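Long-range contacts in RabGDI protein (Plasmodium falciparum 3D7, PDB 3P1W), which probably acts as a Rab GDP-dissociation inhibitor, binding GDP-loaded Rab GTPases and helping to move them between membranes: residues A[22-27]-A[47-52]; A[28-33]-A[256-261]; A[84-89]-A[372-377]; A[124-129]-A[348-353]; A[355-360]-A[382-387]. All coordinates share one frame; numbering follows the deposited sequence.

Interaction 1: residues A[22-27]-A[47-52]; sequences DVIILG and LVLDRN
Leu-26 and Leu-49 lie side by side on one face of a parallel strand pair and point the same way. Leu-26 CD2 rests 4.0 Å from Leu-49 CB. Both leucines keep CG anti to the carbonyl carbon (chi1 -53° and -54°), which accounts for their matching direction. Ile-24 and Leu-47 share this face, and Ile-24 CG2 touches Leu-49 CD1 at 4.2 Å. On the opposite face Ile-25 pairs with Val-48, with Ile-25 CB 4.2 Å from Val-48 CG2. Helix 30-41 covers that face through Ser-36, which meets both residues. The backbones are joined by four hydrogen bonds. Leu-47 N to Val-23 O is the longest at 3.3 Å. Ile-25 N to Leu-47 O, Leu-49 N to Ile-25 O and Gly-27 N to Leu-49 O are shorter and nearly straight. Beyond the strand end, Asp-50 OD1 accepts from Asn-52 N at 2.9 Å in an Asx turn, and Asp-50 OD2 takes a hydrogen bond from Thr-28. Gly-27 O is buried here with no polar partner in the model. Strand 20-26, helix 30-41 and strand 46-49 form a right-handed beta-alpha-beta crossover, the opening unit of a Rossmann-like fold, which GDI proteins share with FAD-binding flavoproteins.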
# COMPACT_ATOMS: atom_id res chain seq x y z
N ASP A 22 -0.65 27.03 10.33
CA ASP A 22 -0.99 26.97 8.91
C ASP A 22 -1.94 25.78 8.68
O ASP A 22 -2.99 25.92 8.05
CB ASP A 22 0.27 26.83 8.06
CG ASP A 22 1.13 28.09 8.10
OD1 ASP A 22 0.57 29.18 7.87
OD2 ASP A 22 2.35 27.99 8.38
N VAL A 23 -1.56 24.62 9.20
CA VAL A 23 -2.36 23.41 9.05
C VAL A 23 -2.43 22.68 10.38
O VAL A 23 -1.42 22.55 11.08
CB VAL A 23 -1.78 22.46 7.98
CG1 VAL A 23 -2.71 21.26 7.73
CG2 VAL A 23 -1.53 23.21 6.67
N ILE A 24 -3.63 22.25 10.76
CA ILE A 24 -3.79 21.29 11.85
C ILE A 24 -4.15 19.92 11.22
O ILE A 24 -4.99 19.82 10.32
CB ILE A 24 -4.85 21.71 12.88
CG1 ILE A 24 -4.44 23.02 13.56
CG2 ILE A 24 -5.07 20.61 13.94
CD1 ILE A 24 -5.49 23.57 14.51
N ILE A 25 -3.47 18.89 11.69
CA ILE A 25 -3.60 17.56 11.13
C ILE A 25 -4.19 16.68 12.20
O ILE A 25 -3.70 16.68 13.32
CB ILE A 25 -2.23 17.00 10.62
CG1 ILE A 25 -1.66 17.83 9.46
CG2 ILE A 25 -2.41 15.57 10.07
CD1 ILE A 25 -0.69 18.93 9.87
N LEU A 26 -5.26 15.93 11.87
CA LEU A 26 -5.95 15.11 12.84
C LEU A 26 -5.79 13.65 12.42
O LEU A 26 -6.18 13.30 11.31
CB LEU A 26 -7.42 15.49 12.91
CG LEU A 26 -7.72 16.97 13.15
CD1 LEU A 26 -9.22 17.18 13.16
CD2 LEU A 26 -7.09 17.46 14.44
N GLY A 27 -5.21 12.84 13.30
CA GLY A 27 -4.91 11.43 13.03
C GLY A 27 -3.42 11.30 12.74
O GLY A 27 -2.84 12.22 12.16
N LEU A 47 0.32 21.61 13.68
CA LEU A 47 0.02 20.91 14.92
C LEU A 47 -0.60 19.58 14.49
O LEU A 47 -1.47 19.57 13.62
CB LEU A 47 -1.00 21.68 15.73
CG LEU A 47 -1.49 21.05 17.05
CD1 LEU A 47 -0.34 20.79 18.02
CD2 LEU A 47 -2.55 21.94 17.72
N VAL A 48 -0.16 18.48 15.10
CA VAL A 48 -0.68 17.13 14.78
C VAL A 48 -1.32 16.56 16.04
O VAL A 48 -0.63 16.47 17.08
CB VAL A 48 0.44 16.21 14.27
CG1 VAL A 48 -0.11 14.81 13.90
CG2 VAL A 48 1.13 16.87 13.07
N LEU A 49 -2.60 16.20 15.96
CA LEU A 49 -3.39 15.73 17.11
C LEU A 49 -4.01 14.39 16.81
O LEU A 49 -4.48 14.17 15.70
CB LEU A 49 -4.55 16.71 17.39
CG LEU A 49 -4.12 18.16 17.59
CD1 LEU A 49 -5.34 19.02 17.87
CD2 LEU A 49 -3.11 18.24 18.73
N ASP A 50 -4.06 13.52 17.83
CA ASP A 50 -4.68 12.21 17.70
C ASP A 50 -5.42 11.87 18.98
O ASP A 50 -4.87 12.00 20.09
CB ASP A 50 -3.59 11.16 17.40
CG ASP A 50 -4.16 9.82 16.87
OD1 ASP A 50 -5.26 9.40 17.27
OD2 ASP A 50 -3.49 9.23 16.01
N ARG A 51 -6.66 11.43 18.83
CA ARG A 51 -7.47 11.05 19.98
C ARG A 51 -6.94 9.81 20.72
O ARG A 51 -7.22 9.62 21.89
CB ARG A 51 -8.92 10.81 19.55
CG ARG A 51 -9.14 9.56 18.71
CD ARG A 51 -10.62 9.28 18.43
NE ARG A 51 -11.17 10.16 17.40
CZ ARG A 51 -11.09 9.95 16.08
NH1 ARG A 51 -10.45 8.90 15.58
NH2 ARG A 51 -11.65 10.80 15.25
N ASN A 52 -6.21 8.95 20.01
CA ASN A 52 -5.74 7.68 20.53
C ASN A 52 -4.52 7.84 21.42
O ASN A 52 -3.79 8.83 21.30
CB ASN A 52 -5.37 6.75 19.35
CG ASN A 52 -6.56 6.37 18.49
OD1 ASN A 52 -7.68 6.25 18.97
ND2 ASN A 52 -6.31 6.17 17.19

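Interaction 2: residues A[28-33]-A[256-261]; sequences TGLKEC and GGIPEG
Leu-30 holds CG anti to its carbonyl carbon (chi1 -69°). Its second torsion (174°) extends CD1 and turns the other branch, CD2, toward helix 257-268. There the CD2 methyl touches two neighbouring residues, 3.7 Å from Ile-258 CB and 3.7 Å from Pro-259 CD. The Leu-30 and Ile-258 side chains cross at about a right angle. Cys-33, one helical turn after Leu-30, has the same first torsion (-69°). Its SG meets the proline ring at Pro-259 CB, 3.6 Å away. The ring thus touches the leucine methyl with CD and the sulfur with CB. Pro-259 CG also lies 3.8 Å from Thr-28 O, in the loop before helix 30-41. Gly-29 is the N-cap of that helix, and its O accepts from Cys-33 N at 3.0 Å. Phe-273 lies against both Thr-28 and Cys-33, while Phe-439 touches Leu-30. The contact therefore joins the start of helix 30-41, which follows the glycine-containing loop after strand 20-26, to the start of helix 257-268. No hydrogen bond crosses between the segments. Carbon and sulfur surfaces, buried from solvent, make the join, so it depends on close fit and the exclusion of water rather than on directed polar bonds.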
# COMPACT_ATOMS: atom_id res chain seq x y z
N THR A 28 -2.81 10.20 13.18
CA THR A 28 -1.42 9.90 12.84
C THR A 28 -1.29 8.62 11.96
O THR A 28 -0.26 7.96 11.97
CB THR A 28 -0.50 9.85 14.08
OG1 THR A 28 -0.99 8.90 15.04
CG2 THR A 28 -0.43 11.28 14.76
N GLY A 29 -2.30 8.38 11.12
CA GLY A 29 -2.19 7.39 10.05
C GLY A 29 -1.01 7.80 9.19
O GLY A 29 -0.54 8.96 9.25
N LEU A 30 -0.51 6.85 8.42
CA LEU A 30 0.66 7.05 7.59
C LEU A 30 0.53 8.25 6.67
O LEU A 30 1.44 9.09 6.62
CB LEU A 30 0.97 5.76 6.78
CG LEU A 30 1.44 4.58 7.62
CD1 LEU A 30 1.56 3.34 6.72
CD2 LEU A 30 2.76 4.89 8.33
N LYS A 31 -0.60 8.39 5.99
CA LYS A 31 -0.77 9.54 5.09
C LYS A 31 -0.65 10.89 5.83
O LYS A 31 0.02 11.81 5.34
CB LYS A 31 -2.12 9.48 4.39
CG LYS A 31 -2.30 8.34 3.35
CD LYS A 31 -3.77 8.29 2.94
CE LYS A 31 -4.07 7.22 1.95
NZ LYS A 31 -5.46 7.33 1.43
N GLU A 32 -1.28 10.98 6.99
CA GLU A 32 -1.22 12.21 7.80
C GLU A 32 0.21 12.54 8.24
O GLU A 32 0.64 13.71 8.19
CB GLU A 32 -2.13 12.09 9.02
CG GLU A 32 -3.61 12.41 8.74
CD GLU A 32 -4.37 11.30 7.99
OE1 GLU A 32 -3.97 10.13 8.10
OE2 GLU A 32 -5.37 11.61 7.30
N CYS A 33 0.93 11.51 8.68
CA CYS A 33 2.32 11.67 9.09
C CYS A 33 3.22 12.15 7.94
O CYS A 33 4.03 13.09 8.09
CB CYS A 33 2.85 10.38 9.65
SG CYS A 33 2.11 9.94 11.21
N GLY A 256 5.51 1.09 11.56
CA GLY A 256 5.36 1.87 12.79
C GLY A 256 6.53 2.77 13.06
O GLY A 256 6.44 3.73 13.82
N GLY A 257 7.66 2.49 12.42
CA GLY A 257 8.76 3.42 12.44
C GLY A 257 8.41 4.69 11.71
O GLY A 257 9.09 5.70 11.89
N ILE A 258 7.34 4.68 10.91
CA ILE A 258 7.09 5.85 10.08
C ILE A 258 6.49 6.99 10.91
O ILE A 258 7.07 8.08 10.93
CB ILE A 258 6.36 5.52 8.79
CG1 ILE A 258 7.28 4.67 7.89
CG2 ILE A 258 5.96 6.80 8.07
CD1 ILE A 258 6.66 4.21 6.58
N PRO A 259 5.37 6.75 11.62
CA PRO A 259 4.87 7.86 12.44
C PRO A 259 5.88 8.37 13.48
O PRO A 259 6.00 9.58 13.67
CB PRO A 259 3.63 7.27 13.11
CG PRO A 259 3.13 6.24 12.10
CD PRO A 259 4.41 5.63 11.58
N GLU A 260 6.62 7.45 14.10
CA GLU A 260 7.73 7.77 15.03
C GLU A 260 8.78 8.64 14.36
O GLU A 260 9.20 9.68 14.90
CB GLU A 260 8.40 6.47 15.50
CG GLU A 260 7.53 5.54 16.35
CD GLU A 260 7.36 6.01 17.79
OE1 GLU A 260 8.00 7.01 18.20
OE2 GLU A 260 6.58 5.36 18.53
N GLY A 261 9.22 8.20 13.19
CA GLY A 261 10.13 8.93 12.34
C GLY A 261 9.69 10.34 12.04
O GLY A 261 10.45 11.30 12.21

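Interaction 3: residues A[84-89]-A[372-377]; sequences NRHWNV and VTLKGK
Trp-87 and Val-372 form the tight part of this contact, the indole covered on one face by the chain at Thr-373 and Leu-374. Thr-373 CA stands 4.1 Å from the centroid of the Trp-87 six-membered ring, 17° off the normal, a CH-pi contact. Leu-374 CB reaches Trp-87 CZ2 at 3.7 Å. Leu-374 N is buried over the same face without a polar partner in the model. The indole is fixed further by Tyr-81, whose carbonyl accepts from Trp-87 NE1 and whose ring meets it edge-to-face. Asn-88 N donates to Val-372 O at 2.9 Å from above the carbonyl plane, and Val-372 CG1 packs 3.2 Å from Asn-88 O. A 3-10 turn at 84-86 leads toward strand 89-90. The other segment is the loop between strands 361-367 and 378-385, with a type II beta turn from Leu-374 to Lys-377. Thr-373 OG1 braces the turn by donating to Lys-377 O at 2.7 Å. The more exposed side is at His-86, where a water donates to His-86 O at 2.8 Å and Thr-373 O at 2.7 Å. Leu-374 CG is anti to the backbone N (chi1 -172°), and CD1 lies over one imidazole face, 3.6 Å from His-86 CD2.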
# COMPACT_ATOMS: atom_id res chain seq x y z
N ASN A 84 6.35 -9.52 24.06
CA ASN A 84 5.86 -8.45 23.21
C ASN A 84 6.88 -7.82 22.25
O ASN A 84 6.52 -7.45 21.13
CB ASN A 84 5.25 -7.34 24.07
CG ASN A 84 3.79 -7.58 24.38
OD1 ASN A 84 3.01 -7.96 23.50
ND2 ASN A 84 3.39 -7.30 25.63
N ARG A 85 8.14 -7.70 22.68
CA ARG A 85 9.14 -6.97 21.88
C ARG A 85 9.43 -7.59 20.49
O ARG A 85 9.93 -6.92 19.60
CB ARG A 85 10.45 -6.79 22.67
CG ARG A 85 11.23 -8.07 22.90
CD ARG A 85 12.20 -7.93 24.07
NE ARG A 85 12.82 -9.22 24.35
CZ ARG A 85 13.82 -9.75 23.64
NH1 ARG A 85 14.30 -10.94 23.97
NH2 ARG A 85 14.35 -9.10 22.61
N HIS A 86 9.11 -8.87 20.32
CA HIS A 86 9.34 -9.57 19.05
C HIS A 86 8.24 -9.28 18.04
O HIS A 86 8.41 -9.59 16.86
CB HIS A 86 9.38 -11.07 19.26
CG HIS A 86 10.39 -11.50 20.27
ND1 HIS A 86 11.75 -11.41 20.05
CD2 HIS A 86 10.25 -12.02 21.52
CE1 HIS A 86 12.40 -11.85 21.12
NE2 HIS A 86 11.51 -12.23 22.02
N TRP A 87 7.12 -8.76 18.51
CA TRP A 87 5.94 -8.59 17.66
C TRP A 87 5.65 -7.15 17.33
O TRP A 87 5.45 -6.32 18.21
CB TRP A 87 4.71 -9.24 18.30
CG TRP A 87 4.88 -10.70 18.49
CD1 TRP A 87 5.51 -11.33 19.52
CD2 TRP A 87 4.42 -11.74 17.61
NE1 TRP A 87 5.47 -12.68 19.34
CE2 TRP A 87 4.81 -12.97 18.18
CE3 TRP A 87 3.72 -11.75 16.40
CZ2 TRP A 87 4.53 -14.20 17.58
CZ3 TRP A 87 3.45 -12.98 15.80
CH2 TRP A 87 3.85 -14.17 16.39
N ASN A 88 5.61 -6.85 16.03
CA ASN A 88 5.22 -5.54 15.54
C ASN A 88 4.30 -5.74 14.33
O ASN A 88 4.75 -5.71 13.19
CB ASN A 88 6.45 -4.74 15.15
CG ASN A 88 7.34 -4.42 16.35
OD1 ASN A 88 7.02 -3.55 17.15
ND2 ASN A 88 8.46 -5.12 16.45
N VAL A 89 3.01 -5.95 14.61
CA VAL A 89 2.04 -6.36 13.59
C VAL A 89 1.28 -5.16 13.05
O VAL A 89 0.42 -4.58 13.74
CB VAL A 89 1.07 -7.40 14.18
CG1 VAL A 89 0.03 -7.86 13.13
CG2 VAL A 89 1.85 -8.61 14.79
N VAL A 372 9.11 -8.40 12.92
CA VAL A 372 7.68 -8.21 13.19
C VAL A 372 7.03 -9.41 13.90
O VAL A 372 5.94 -9.26 14.45
CB VAL A 372 6.91 -7.81 11.90
CG1 VAL A 372 7.36 -6.43 11.42
CG2 VAL A 372 7.06 -8.82 10.83
N THR A 373 7.68 -10.58 13.88
CA THR A 373 7.21 -11.76 14.61
C THR A 373 8.36 -12.46 15.34
O THR A 373 9.54 -12.24 15.05
CB THR A 373 6.56 -12.81 13.65
OG1 THR A 373 7.58 -13.43 12.84
CG2 THR A 373 5.51 -12.17 12.75
N LEU A 374 8.00 -13.33 16.28
CA LEU A 374 8.92 -14.25 16.93
C LEU A 374 9.63 -15.11 15.90
O LEU A 374 9.02 -15.52 14.91
CB LEU A 374 8.13 -15.18 17.86
CG LEU A 374 8.94 -16.07 18.78
CD1 LEU A 374 9.57 -15.19 19.87
CD2 LEU A 374 8.06 -17.16 19.38
N LYS A 375 10.92 -15.41 16.13
CA LYS A 375 11.65 -16.26 15.20
C LYS A 375 10.92 -17.60 15.14
O LYS A 375 10.57 -18.17 16.18
CB LYS A 375 13.12 -16.45 15.64
CG LYS A 375 14.01 -17.07 14.57
CD LYS A 375 15.45 -17.27 15.07
N GLY A 376 10.70 -18.10 13.92
CA GLY A 376 10.02 -19.38 13.73
C GLY A 376 8.53 -19.20 13.45
O GLY A 376 7.84 -20.15 13.10
N LYS A 377 8.02 -17.99 13.64
CA LYS A 377 6.63 -17.71 13.28
C LYS A 377 6.58 -16.71 12.12
O LYS A 377 7.53 -15.95 11.87
CB LYS A 377 5.84 -17.18 14.49
CG LYS A 377 5.73 -18.13 15.69
CD LYS A 377 5.01 -19.45 15.36
CE LYS A 377 5.11 -20.43 16.53
NZ LYS A 377 4.75 -21.82 16.16
O HOH W 1 10.88 -9.96 15.69

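Interaction 4: residues A[124-129]-A[348-353]; sequences YVYQHQ and IIIPQN
Tyr-126 lays one face of its ring against Ile-350, whose CG2 methyl sits 4.2 Å from the ring centroid and 26° off the normal. This is a CH-pi contact displaced toward the root of the ring, with Ile-350 CG2 3.8 Å from Tyr-126 CG. Tyr-126 places CG anti to its backbone N (chi1 -170°), which sets the ring beside the isoleucine. Tyr-124 and Ile-348 are on one face of the sheet, where Tyr-124 CB meets Ile-348 CG1 at 3.9 Å. The tyrosine ring leads away from there, and its OH hydrogen-bonds to Asn-341. Strands 117-129 and 346-350 run parallel here within a large mixed sheet. Ile-349 bonds to both neighbours of Val-125: its N donates to Tyr-124 O at 3.0 Å, and its O accepts from Tyr-126 N at 3.0 Å. Strand 138-142 pairs with the other edge of strand 117-129, and strand 361-367 with the other edge of strand 346-350. On the face carrying Val-125 and Ile-349, the valine packs against Phe-208 and Ala-212 of helix 203-213. Its CG2 also meets Pro-351 CD at 3.8 Å, the two side chains crossing at about a right angle. Pro-351 CD lies 3.6 Å from Tyr-126 O, where the second strand ends.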
# COMPACT_ATOMS: atom_id res chain seq x y z
N TYR A 124 5.17 -12.87 -6.09
CA TYR A 124 4.45 -13.99 -6.67
C TYR A 124 3.15 -13.49 -7.27
O TYR A 124 2.56 -12.47 -6.81
CB TYR A 124 4.16 -15.09 -5.63
CG TYR A 124 5.43 -15.75 -5.15
CD1 TYR A 124 5.84 -16.95 -5.70
CD2 TYR A 124 6.26 -15.12 -4.22
CE1 TYR A 124 7.04 -17.54 -5.31
CE2 TYR A 124 7.49 -15.70 -3.83
CZ TYR A 124 7.87 -16.89 -4.39
OH TYR A 124 9.06 -17.50 -4.02
N VAL A 125 2.66 -14.26 -8.24
CA VAL A 125 1.37 -14.00 -8.84
C VAL A 125 0.59 -15.33 -8.96
O VAL A 125 1.19 -16.39 -9.17
CB VAL A 125 1.52 -13.31 -10.20
CG1 VAL A 125 2.30 -14.21 -11.23
CG2 VAL A 125 0.14 -12.85 -10.75
N TYR A 126 -0.73 -15.25 -8.81
CA TYR A 126 -1.59 -16.44 -8.89
C TYR A 126 -2.02 -16.69 -10.33
O TYR A 126 -2.53 -15.80 -11.01
CB TYR A 126 -2.81 -16.17 -8.02
CG TYR A 126 -3.74 -17.31 -7.73
CD1 TYR A 126 -3.86 -17.79 -6.44
CD2 TYR A 126 -4.61 -17.80 -8.70
CE1 TYR A 126 -4.77 -18.77 -6.14
CE2 TYR A 126 -5.53 -18.77 -8.40
CZ TYR A 126 -5.59 -19.25 -7.10
OH TYR A 126 -6.48 -20.23 -6.78
N GLN A 127 -1.79 -17.92 -10.80
CA GLN A 127 -2.27 -18.40 -12.07
C GLN A 127 -2.47 -19.93 -11.88
O GLN A 127 -1.50 -20.68 -11.76
CB GLN A 127 -1.27 -18.11 -13.22
CG GLN A 127 -1.83 -18.49 -14.59
CD GLN A 127 -0.78 -18.85 -15.63
OE1 GLN A 127 -0.60 -20.03 -15.98
NE2 GLN A 127 -0.09 -17.84 -16.15
N HIS A 128 -3.72 -20.34 -11.78
CA HIS A 128 -4.02 -21.74 -11.54
C HIS A 128 -3.66 -22.58 -12.77
O HIS A 128 -4.02 -22.25 -13.91
CB HIS A 128 -5.48 -21.91 -11.23
CG HIS A 128 -5.86 -23.30 -10.83
ND1 HIS A 128 -6.93 -23.97 -11.38
CD2 HIS A 128 -5.29 -24.16 -9.95
CE1 HIS A 128 -7.03 -25.17 -10.83
NE2 HIS A 128 -6.06 -25.31 -9.95
N GLN A 129 -2.92 -23.64 -12.52
CA GLN A 129 -2.59 -24.61 -13.56
C GLN A 129 -3.10 -25.95 -13.07
O GLN A 129 -2.74 -26.42 -11.99
CB GLN A 129 -1.09 -24.62 -13.78
CG GLN A 129 -0.57 -23.26 -14.28
CD GLN A 129 0.94 -23.18 -14.36
OE1 GLN A 129 1.65 -24.08 -13.92
NE2 GLN A 129 1.43 -22.10 -14.96
N ILE A 348 2.01 -11.76 -2.71
CA ILE A 348 1.27 -12.53 -3.69
C ILE A 348 0.12 -11.70 -4.20
O ILE A 348 -0.69 -11.21 -3.41
CB ILE A 348 0.70 -13.85 -3.08
CG1 ILE A 348 1.80 -14.74 -2.49
CG2 ILE A 348 -0.12 -14.63 -4.11
CD1 ILE A 348 1.26 -15.83 -1.56
N ILE A 349 0.11 -11.46 -5.49
CA ILE A 349 -0.94 -10.74 -6.16
C ILE A 349 -1.85 -11.75 -6.84
O ILE A 349 -1.40 -12.57 -7.66
CB ILE A 349 -0.35 -9.73 -7.16
CG1 ILE A 349 0.44 -8.66 -6.39
CG2 ILE A 349 -1.47 -9.09 -8.04
CD1 ILE A 349 1.28 -7.71 -7.24
N ILE A 350 -3.14 -11.67 -6.51
CA ILE A 350 -4.13 -12.57 -7.13
C ILE A 350 -5.05 -11.80 -8.09
O ILE A 350 -5.96 -11.06 -7.65
CB ILE A 350 -4.97 -13.30 -6.09
CG1 ILE A 350 -4.09 -13.99 -5.03
CG2 ILE A 350 -5.94 -14.32 -6.83
CD1 ILE A 350 -4.87 -14.64 -3.87
N PRO A 351 -4.80 -11.93 -9.40
CA PRO A 351 -5.61 -11.18 -10.36
C PRO A 351 -7.07 -11.61 -10.27
O PRO A 351 -7.36 -12.80 -10.13
CB PRO A 351 -4.98 -11.52 -11.71
CG PRO A 351 -3.58 -11.90 -11.38
CD PRO A 351 -3.61 -12.54 -10.04
N GLN A 352 -7.96 -10.64 -10.33
CA GLN A 352 -9.38 -10.86 -10.09
C GLN A 352 -10.02 -11.97 -10.96
O GLN A 352 -10.88 -12.73 -10.47
CB GLN A 352 -10.12 -9.52 -10.24
CG GLN A 352 -10.06 -8.92 -11.67
CD GLN A 352 -10.45 -7.48 -11.70
OE1 GLN A 352 -11.47 -7.14 -12.28
NE2 GLN A 352 -9.66 -6.62 -11.06
N ASN A 353 -9.58 -12.09 -12.22
CA ASN A 353 -10.15 -13.10 -13.13
C ASN A 353 -9.84 -14.54 -12.70
O ASN A 353 -10.54 -15.49 -13.11
CB ASN A 353 -9.78 -12.84 -14.61
CG ASN A 353 -8.28 -12.96 -14.90
OD1 ASN A 353 -7.45 -13.05 -14.00
ND2 ASN A 353 -7.93 -12.96 -16.19

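Interaction 5: residues A[355-360]-A[382-387]; sequences LNRKSD and VSATVE
Ser-359 OG donates to Glu-387 OE2 at 2.6 Å, from above the carboxylate plane, and accepts from a water at 2.6 Å. The other carboxylate oxygen, Glu-387 OE1, uses its syn lone pair to accept from Lys-358 N at 2.9 Å, in a bond that is nearly straight (166°). Together the serine and lysine bonds limit rotation of the carboxylate. It lies over one face of the Arg-357 guanidinium, the two planes only 13° apart. This is a stack of opposite charges without a salt bridge, since Arg-357 NH2 and Glu-387 OE2 are 4.2 Å apart and no N-H points at the oxygen. The nearby guanidinium probably favours the charged form of the carboxylate. The salt bridge of Arg-357 goes to Glu-394, which also accepts from Glu-387 N. The arginine chain bends at chi3 (-71°), and its NE donates to Ser-359 O at 3.0 Å, close to the guanidinium plane. The water on Ser-359 OG links the loop to the strand. It accepts from Arg-357 NH2 and from Thr-385 N, each at 2.9 Å. A second water lies 2.7 Å from Asp-360 O and also meets Thr-385 OG1. The arrangement is that of a loop leading into strand 361-367, tied by side chains and water to Thr-385 and to Glu-387 just past strand 378-385, the antiparallel neighbour of strand 361-367 in a mixed beta sheet.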
# COMPACT_ATOMS: atom_id res chain seq x y z
N LEU A 355 -10.10 -15.61 -9.57
CA LEU A 355 -11.07 -16.02 -8.56
C LEU A 355 -12.47 -15.57 -8.93
O LEU A 355 -13.33 -15.45 -8.07
CB LEU A 355 -10.64 -15.48 -7.20
CG LEU A 355 -9.38 -16.12 -6.60
CD1 LEU A 355 -9.06 -15.40 -5.28
CD2 LEU A 355 -9.49 -17.65 -6.39
N ASN A 356 -12.70 -15.30 -10.21
CA ASN A 356 -14.05 -15.01 -10.74
C ASN A 356 -14.74 -13.87 -10.04
O ASN A 356 -15.93 -13.94 -9.72
CB ASN A 356 -14.95 -16.24 -10.66
CG ASN A 356 -14.23 -17.46 -11.02
OD1 ASN A 356 -13.87 -17.64 -12.17
ND2 ASN A 356 -14.01 -18.32 -10.04
N ARG A 357 -13.98 -12.78 -9.83
CA ARG A 357 -14.44 -11.65 -9.07
C ARG A 357 -14.00 -10.37 -9.76
O ARG A 357 -13.38 -10.41 -10.80
CB ARG A 357 -13.91 -11.72 -7.63
CG ARG A 357 -12.41 -11.70 -7.53
CD ARG A 357 -11.97 -11.94 -6.09
NE ARG A 357 -12.26 -10.79 -5.21
CZ ARG A 357 -13.22 -10.77 -4.28
NH1 ARG A 357 -14.03 -11.81 -4.09
NH2 ARG A 357 -13.36 -9.71 -3.50
N LYS A 358 -14.39 -9.25 -9.19
CA LYS A 358 -14.24 -7.97 -9.88
C LYS A 358 -13.17 -7.08 -9.25
O LYS A 358 -13.03 -5.90 -9.59
CB LYS A 358 -15.58 -7.24 -9.86
CG LYS A 358 -16.73 -7.95 -10.58
CD LYS A 358 -16.54 -8.00 -12.07
CE LYS A 358 -17.81 -8.49 -12.79
NZ LYS A 358 -17.48 -9.46 -13.88
N SER A 359 -12.38 -7.65 -8.34
CA SER A 359 -11.26 -6.89 -7.76
C SER A 359 -10.20 -7.85 -7.24
O SER A 359 -10.53 -8.98 -6.81
CB SER A 359 -11.77 -5.95 -6.67
OG SER A 359 -12.35 -6.68 -5.58
N ASP A 360 -8.94 -7.44 -7.31
CA ASP A 360 -7.84 -8.35 -6.99
C ASP A 360 -7.82 -8.67 -5.47
O ASP A 360 -8.35 -7.91 -4.64
CB ASP A 360 -6.50 -7.76 -7.40
CG ASP A 360 -6.31 -7.67 -8.93
OD1 ASP A 360 -7.24 -7.94 -9.74
OD2 ASP A 360 -5.17 -7.30 -9.31
N VAL A 382 -4.00 -11.32 4.38
CA VAL A 382 -4.83 -11.42 3.19
C VAL A 382 -5.73 -10.20 3.15
O VAL A 382 -6.39 -9.93 4.14
CB VAL A 382 -5.67 -12.69 3.20
CG1 VAL A 382 -6.59 -12.75 1.97
CG2 VAL A 382 -4.78 -13.97 3.28
N SER A 383 -5.81 -9.50 2.02
CA SER A 383 -6.64 -8.33 1.90
C SER A 383 -7.46 -8.39 0.62
O SER A 383 -6.96 -8.84 -0.43
CB SER A 383 -5.77 -7.05 1.94
OG SER A 383 -4.76 -7.09 0.93
N ALA A 384 -8.71 -7.96 0.72
CA ALA A 384 -9.63 -7.98 -0.37
C ALA A 384 -10.63 -6.85 -0.28
O ALA A 384 -10.98 -6.40 0.82
CB ALA A 384 -10.38 -9.34 -0.44
N THR A 385 -11.15 -6.43 -1.43
CA THR A 385 -12.33 -5.55 -1.47
C THR A 385 -13.55 -6.42 -1.36
O THR A 385 -13.67 -7.42 -2.05
CB THR A 385 -12.41 -4.72 -2.76
OG1 THR A 385 -11.18 -4.03 -2.95
CG2 THR A 385 -13.59 -3.67 -2.66
N VAL A 386 -14.47 -6.05 -0.46
CA VAL A 386 -15.64 -6.85 -0.20
C VAL A 386 -16.63 -6.70 -1.38
O VAL A 386 -17.02 -5.59 -1.72
CB VAL A 386 -16.32 -6.44 1.10
CG1 VAL A 386 -17.64 -7.21 1.25
CG2 VAL A 386 -15.39 -6.67 2.32
N GLU A 387 -16.99 -7.80 -2.01
CA GLU A 387 -17.95 -7.81 -3.11
C GLU A 387 -19.27 -8.52 -2.81
O GLU A 387 -20.21 -8.42 -3.62
CB GLU A 387 -17.30 -8.46 -4.37
CG GLU A 387 -16.14 -7.65 -4.85
CD GLU A 387 -15.54 -8.07 -6.18
OE1 GLU A 387 -15.93 -9.12 -6.76
OE2 GLU A 387 -14.65 -7.30 -6.63
O HOH W 2 -10.97 -8.03 -3.81
O HOH W 3 -9.04 -5.29 -4.20

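Interactions 1 and 2 touch, their centres 12 Å apart. Interaction 1 lies in the beta-alpha-beta unit of strand 20-26, helix 30-41 and strand 46-49, and interaction 2 joins helix 30-41 of the same unit to helix 257-268. Interactions 4 and 5, also 12 Å apart, belong to the second large sheet, where Gln-352 N meets Asp-360 OD1. The centres of interactions 1 and 4 are 40 Å apart, on opposite sides of the chain's centre. Centre to centre, interaction 3 lies about 20 Å from interaction 2 and 28 Å from interactions 4 and 5. Contacts 1 and 5 close short spans within their own sheets, while 2, 3 and 4 join parts more than 200 residues apart.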